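Local atomic coordinates of terminal oxygenase component of carbazole (Janthinobacterium sp., PDB entry 7BUG), a protein that catalyses, as the terminal oxygenase of carbazole 1,9a-dioxygenase, the angular dioxygenation of carbazole, using a Rieske [2Fe-2S] cluster and a mononuclear iron. Residues 23-34 / 287-298. Residues are numbered along the deposited sequence; the frame is centred on the assembly and turned at random.
Sequences LGFRNHWYPVMF and VPIDENTHYYFQ
P31 and F34 hold the ring of F297 between them where the Rieske domain packs on the catalytic domain of this ring hydroxylase. Strand 28-32 is an outermost strand of its antiparallel sheet within this chain. It crosses strand 293-298 at 82°, and the two meet by packing, without backbone bonds between them. P31 CB sits over the centre of the F297 ring, 3.7 Å from the centroid, as a CH-pi contact. F34 covers the opposite face in an offset stack, with centroids 4.6 Å apart and planes at 24°. With CG anti to the backbone N (chi1 -171°), the F297 ring reaches in between P31 and F34. A leucine here would probably leave the F34 ring without its stacking partner and P31 CB without an aromatic face. Next to this, V287 CG2 packs 3.4 Å from P31 O, a buried carbonyl with no polar partner. Y30 lays its ring obliquely against V287 CG1 and P288 CD. G24, with no side chain, brings its CA to 3.7 Å from P288 CG.

At the far end the type I turn 290-293 comes nearer to solvent: D290 and E291 are partly exposed, though L23 is buried. In place of stacked rings, L23 lies alongside the bent E291 side chain; Q379 is the main polar partner of E291. L23 CD2 meets the carboxylate carbon, E291 CD, at 3.5 Å.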
# COMPACT_ATOMS: atom_id res chain seq x y z
N LEU A 23 -7.33 -18.42 -1.72
CA LEU A 23 -8.64 -17.90 -1.25
C LEU A 23 -9.50 -18.97 -0.59
O LEU A 23 -10.66 -18.65 -0.24
CB LEU A 23 -9.40 -17.32 -2.45
CG LEU A 23 -8.96 -15.95 -2.91
CD1 LEU A 23 -9.60 -15.62 -4.26
CD2 LEU A 23 -9.30 -14.87 -1.86
N GLY A 24 -9.00 -20.18 -0.39
CA GLY A 24 -9.77 -21.29 0.18
C GLY A 24 -10.48 -22.12 -0.87
O GLY A 24 -10.37 -21.86 -2.08
N PHE A 25 -11.27 -23.04 -0.40
CA PHE A 25 -11.98 -24.04 -1.22
C PHE A 25 -13.44 -23.63 -1.33
O PHE A 25 -14.16 -23.53 -0.32
CB PHE A 25 -11.81 -25.43 -0.62
CG PHE A 25 -10.37 -25.87 -0.60
CD1 PHE A 25 -9.60 -25.91 -1.77
CD2 PHE A 25 -9.82 -26.33 0.58
CE1 PHE A 25 -8.30 -26.41 -1.73
CE2 PHE A 25 -8.53 -26.85 0.59
CZ PHE A 25 -7.75 -26.84 -0.55
N ARG A 26 -13.90 -23.49 -2.56
CA ARG A 26 -15.31 -23.25 -2.87
C ARG A 26 -16.09 -24.56 -2.67
O ARG A 26 -15.48 -25.62 -2.68
CB ARG A 26 -15.46 -22.66 -4.27
CG ARG A 26 -16.84 -22.10 -4.57
CD ARG A 26 -16.85 -21.47 -5.96
NE ARG A 26 -18.14 -20.86 -6.18
CZ ARG A 26 -18.50 -19.68 -5.65
NH1 ARG A 26 -17.60 -18.89 -5.08
NH2 ARG A 26 -19.73 -19.25 -5.86
N ASN A 27 -17.40 -24.44 -2.48
CA ASN A 27 -18.35 -25.57 -2.37
C ASN A 27 -18.14 -26.32 -1.05
O ASN A 27 -18.27 -27.55 -1.02
CB ASN A 27 -18.23 -26.45 -3.63
CG ASN A 27 -18.47 -25.64 -4.88
OD1 ASN A 27 -19.48 -24.96 -4.96
ND2 ASN A 27 -17.56 -25.65 -5.84
N HIS A 28 -17.88 -25.60 0.06
CA HIS A 28 -17.92 -26.12 1.42
C HIS A 28 -18.68 -25.14 2.31
O HIS A 28 -18.82 -23.97 1.95
CB HIS A 28 -16.52 -26.35 2.01
CG HIS A 28 -15.66 -27.34 1.32
ND1 HIS A 28 -15.55 -28.63 1.75
CD2 HIS A 28 -14.87 -27.23 0.24
CE1 HIS A 28 -14.71 -29.26 0.92
NE2 HIS A 28 -14.25 -28.44 0.01
N TRP A 29 -19.14 -25.66 3.42
CA TRP A 29 -19.72 -24.92 4.54
C TRP A 29 -18.59 -24.29 5.36
O TRP A 29 -17.63 -25.00 5.65
CB TRP A 29 -20.54 -25.83 5.42
CG TRP A 29 -21.80 -26.36 4.81
CD1 TRP A 29 -21.98 -27.60 4.28
CD2 TRP A 29 -23.06 -25.69 4.76
NE1 TRP A 29 -23.28 -27.74 3.86
CE2 TRP A 29 -23.97 -26.62 4.19
CE3 TRP A 29 -23.54 -24.44 5.14
CZ2 TRP A 29 -25.30 -26.29 3.95
CZ3 TRP A 29 -24.86 -24.14 4.97
CH2 TRP A 29 -25.73 -25.06 4.38
N TYR A 30 -18.81 -23.05 5.77
CA TYR A 30 -17.90 -22.34 6.69
C TYR A 30 -18.68 -21.61 7.78
O TYR A 30 -19.63 -20.91 7.48
CB TYR A 30 -17.10 -21.27 5.94
CG TYR A 30 -16.13 -21.86 4.95
CD1 TYR A 30 -14.88 -22.29 5.35
CD2 TYR A 30 -16.47 -22.02 3.64
CE1 TYR A 30 -13.97 -22.80 4.44
CE2 TYR A 30 -15.60 -22.58 2.72
CZ TYR A 30 -14.33 -22.96 3.11
OH TYR A 30 -13.51 -23.49 2.17
N PRO A 31 -18.20 -21.66 9.02
CA PRO A 31 -18.77 -20.83 10.08
C PRO A 31 -18.26 -19.40 10.01
O PRO A 31 -17.11 -19.20 9.67
CB PRO A 31 -18.34 -21.53 11.36
CG PRO A 31 -17.01 -22.07 11.02
CD PRO A 31 -17.11 -22.49 9.56
N VAL A 32 -19.14 -18.43 10.26
CA VAL A 32 -18.72 -17.01 10.11
C VAL A 32 -19.08 -16.18 11.33
O VAL A 32 -18.50 -15.10 11.47
CB VAL A 32 -19.34 -16.41 8.85
CG1 VAL A 32 -18.77 -17.11 7.60
CG2 VAL A 32 -20.83 -16.47 8.86
N MET A 33 -20.01 -16.63 12.15
CA MET A 33 -20.44 -15.85 13.35
C MET A 33 -21.30 -16.77 14.20
O MET A 33 -21.58 -17.89 13.79
CB MET A 33 -21.23 -14.61 12.97
CG MET A 33 -22.56 -14.88 12.40
SD MET A 33 -23.39 -13.32 11.89
CE MET A 33 -22.46 -12.93 10.43
N PHE A 34 -21.62 -16.31 15.40
CA PHE A 34 -22.51 -17.05 16.33
C PHE A 34 -23.95 -16.58 16.13
O PHE A 34 -24.21 -15.46 15.74
CB PHE A 34 -22.03 -16.92 17.77
CG PHE A 34 -20.69 -17.56 17.99
CD1 PHE A 34 -20.56 -18.93 18.07
CD2 PHE A 34 -19.55 -16.78 18.02
CE1 PHE A 34 -19.31 -19.53 18.26
CE2 PHE A 34 -18.31 -17.38 18.22
CZ PHE A 34 -18.19 -18.74 18.28
N VAL A 287 -11.07 -19.82 8.76
CA VAL A 287 -11.99 -19.52 7.63
C VAL A 287 -11.37 -18.43 6.76
O VAL A 287 -11.16 -17.30 7.21
CB VAL A 287 -13.35 -19.10 8.16
CG1 VAL A 287 -14.29 -18.80 7.01
CG2 VAL A 287 -13.90 -20.16 9.09
N PRO A 288 -11.19 -18.69 5.45
CA PRO A 288 -10.59 -17.70 4.57
C PRO A 288 -11.52 -16.50 4.37
O PRO A 288 -12.71 -16.65 3.97
CB PRO A 288 -10.39 -18.41 3.22
CG PRO A 288 -10.63 -19.86 3.51
CD PRO A 288 -11.54 -19.91 4.72
N ILE A 289 -10.99 -15.32 4.67
CA ILE A 289 -11.67 -14.02 4.42
C ILE A 289 -11.19 -13.46 3.10
O ILE A 289 -12.01 -13.12 2.24
CB ILE A 289 -11.46 -13.03 5.60
CG1 ILE A 289 -12.22 -13.52 6.82
CG2 ILE A 289 -11.86 -11.62 5.22
CD1 ILE A 289 -11.91 -12.77 8.08
N ASP A 290 -9.87 -13.40 2.93
CA ASP A 290 -9.24 -12.99 1.66
C ASP A 290 -7.84 -13.63 1.68
O ASP A 290 -7.60 -14.44 2.55
CB ASP A 290 -9.26 -11.48 1.48
CG ASP A 290 -8.45 -10.69 2.50
OD1 ASP A 290 -7.60 -11.27 3.19
OD2 ASP A 290 -8.69 -9.43 2.59
N GLU A 291 -6.96 -13.27 0.76
CA GLU A 291 -5.65 -13.96 0.63
C GLU A 291 -4.85 -13.76 1.90
O GLU A 291 -3.95 -14.52 2.13
CB GLU A 291 -4.95 -13.38 -0.59
CG GLU A 291 -5.76 -13.57 -1.86
CD GLU A 291 -6.73 -12.48 -2.34
OE1 GLU A 291 -6.98 -12.48 -3.60
OE2 GLU A 291 -7.25 -11.62 -1.53
N ASN A 292 -5.13 -12.72 2.67
CA ASN A 292 -4.26 -12.25 3.78
C ASN A 292 -4.88 -12.47 5.17
O ASN A 292 -4.22 -12.13 6.16
CB ASN A 292 -4.03 -10.74 3.62
CG ASN A 292 -3.46 -10.36 2.28
OD1 ASN A 292 -2.55 -11.03 1.79
ND2 ASN A 292 -4.08 -9.39 1.64
N THR A 293 -6.13 -12.94 5.28
CA THR A 293 -6.94 -12.79 6.51
C THR A 293 -7.82 -14.05 6.70
O THR A 293 -8.26 -14.62 5.72
CB THR A 293 -7.84 -11.54 6.39
OG1 THR A 293 -7.11 -10.51 5.71
CG2 THR A 293 -8.26 -11.08 7.76
N HIS A 294 -8.05 -14.44 7.93
CA HIS A 294 -8.96 -15.55 8.27
C HIS A 294 -9.80 -15.16 9.47
O HIS A 294 -9.36 -14.40 10.35
CB HIS A 294 -8.27 -16.89 8.44
CG HIS A 294 -7.34 -17.01 9.59
ND1 HIS A 294 -6.02 -16.50 9.52
CD2 HIS A 294 -7.45 -17.61 10.79
CE1 HIS A 294 -5.43 -16.75 10.66
NE2 HIS A 294 -6.24 -17.40 11.46
N TYR A 295 -10.94 -15.80 9.58
CA TYR A 295 -11.63 -15.90 10.89
C TYR A 295 -11.03 -17.08 11.67
O TYR A 295 -10.87 -18.17 11.15
CB TYR A 295 -13.12 -16.19 10.80
CG TYR A 295 -13.99 -15.12 10.24
CD1 TYR A 295 -14.26 -14.02 11.04
CD2 TYR A 295 -14.57 -15.20 8.98
CE1 TYR A 295 -15.04 -13.00 10.57
CE2 TYR A 295 -15.36 -14.18 8.50
CZ TYR A 295 -15.63 -13.09 9.32
OH TYR A 295 -16.39 -12.03 8.94
N TYR A 296 -10.64 -16.85 12.90
CA TYR A 296 -10.20 -17.91 13.83
C TYR A 296 -11.40 -18.20 14.70
O TYR A 296 -11.74 -17.44 15.67
CB TYR A 296 -8.95 -17.45 14.58
CG TYR A 296 -8.47 -18.45 15.60
CD1 TYR A 296 -8.49 -19.82 15.39
CD2 TYR A 296 -7.86 -18.01 16.78
CE1 TYR A 296 -8.01 -20.72 16.32
CE2 TYR A 296 -7.33 -18.90 17.69
CZ TYR A 296 -7.42 -20.27 17.49
OH TYR A 296 -6.97 -21.20 18.41
N PHE A 297 -12.15 -19.21 14.28
CA PHE A 297 -13.48 -19.50 14.82
C PHE A 297 -13.32 -20.67 15.79
O PHE A 297 -13.16 -21.83 15.37
CB PHE A 297 -14.48 -19.76 13.68
CG PHE A 297 -15.92 -19.86 14.13
CD1 PHE A 297 -16.47 -21.02 14.61
CD2 PHE A 297 -16.74 -18.78 13.97
CE1 PHE A 297 -17.81 -21.06 14.98
CE2 PHE A 297 -18.09 -18.79 14.33
CZ PHE A 297 -18.61 -19.96 14.83
N GLN A 298 -13.22 -20.34 17.08
CA GLN A 298 -12.78 -21.30 18.11
C GLN A 298 -14.03 -21.78 18.86
O GLN A 298 -14.89 -20.90 19.21
CB GLN A 298 -11.91 -20.60 19.15
CG GLN A 298 -10.51 -20.24 18.74
CD GLN A 298 -9.90 -19.38 19.85
OE1 GLN A 298 -10.45 -18.34 20.21
NE2 GLN A 298 -8.83 -19.88 20.44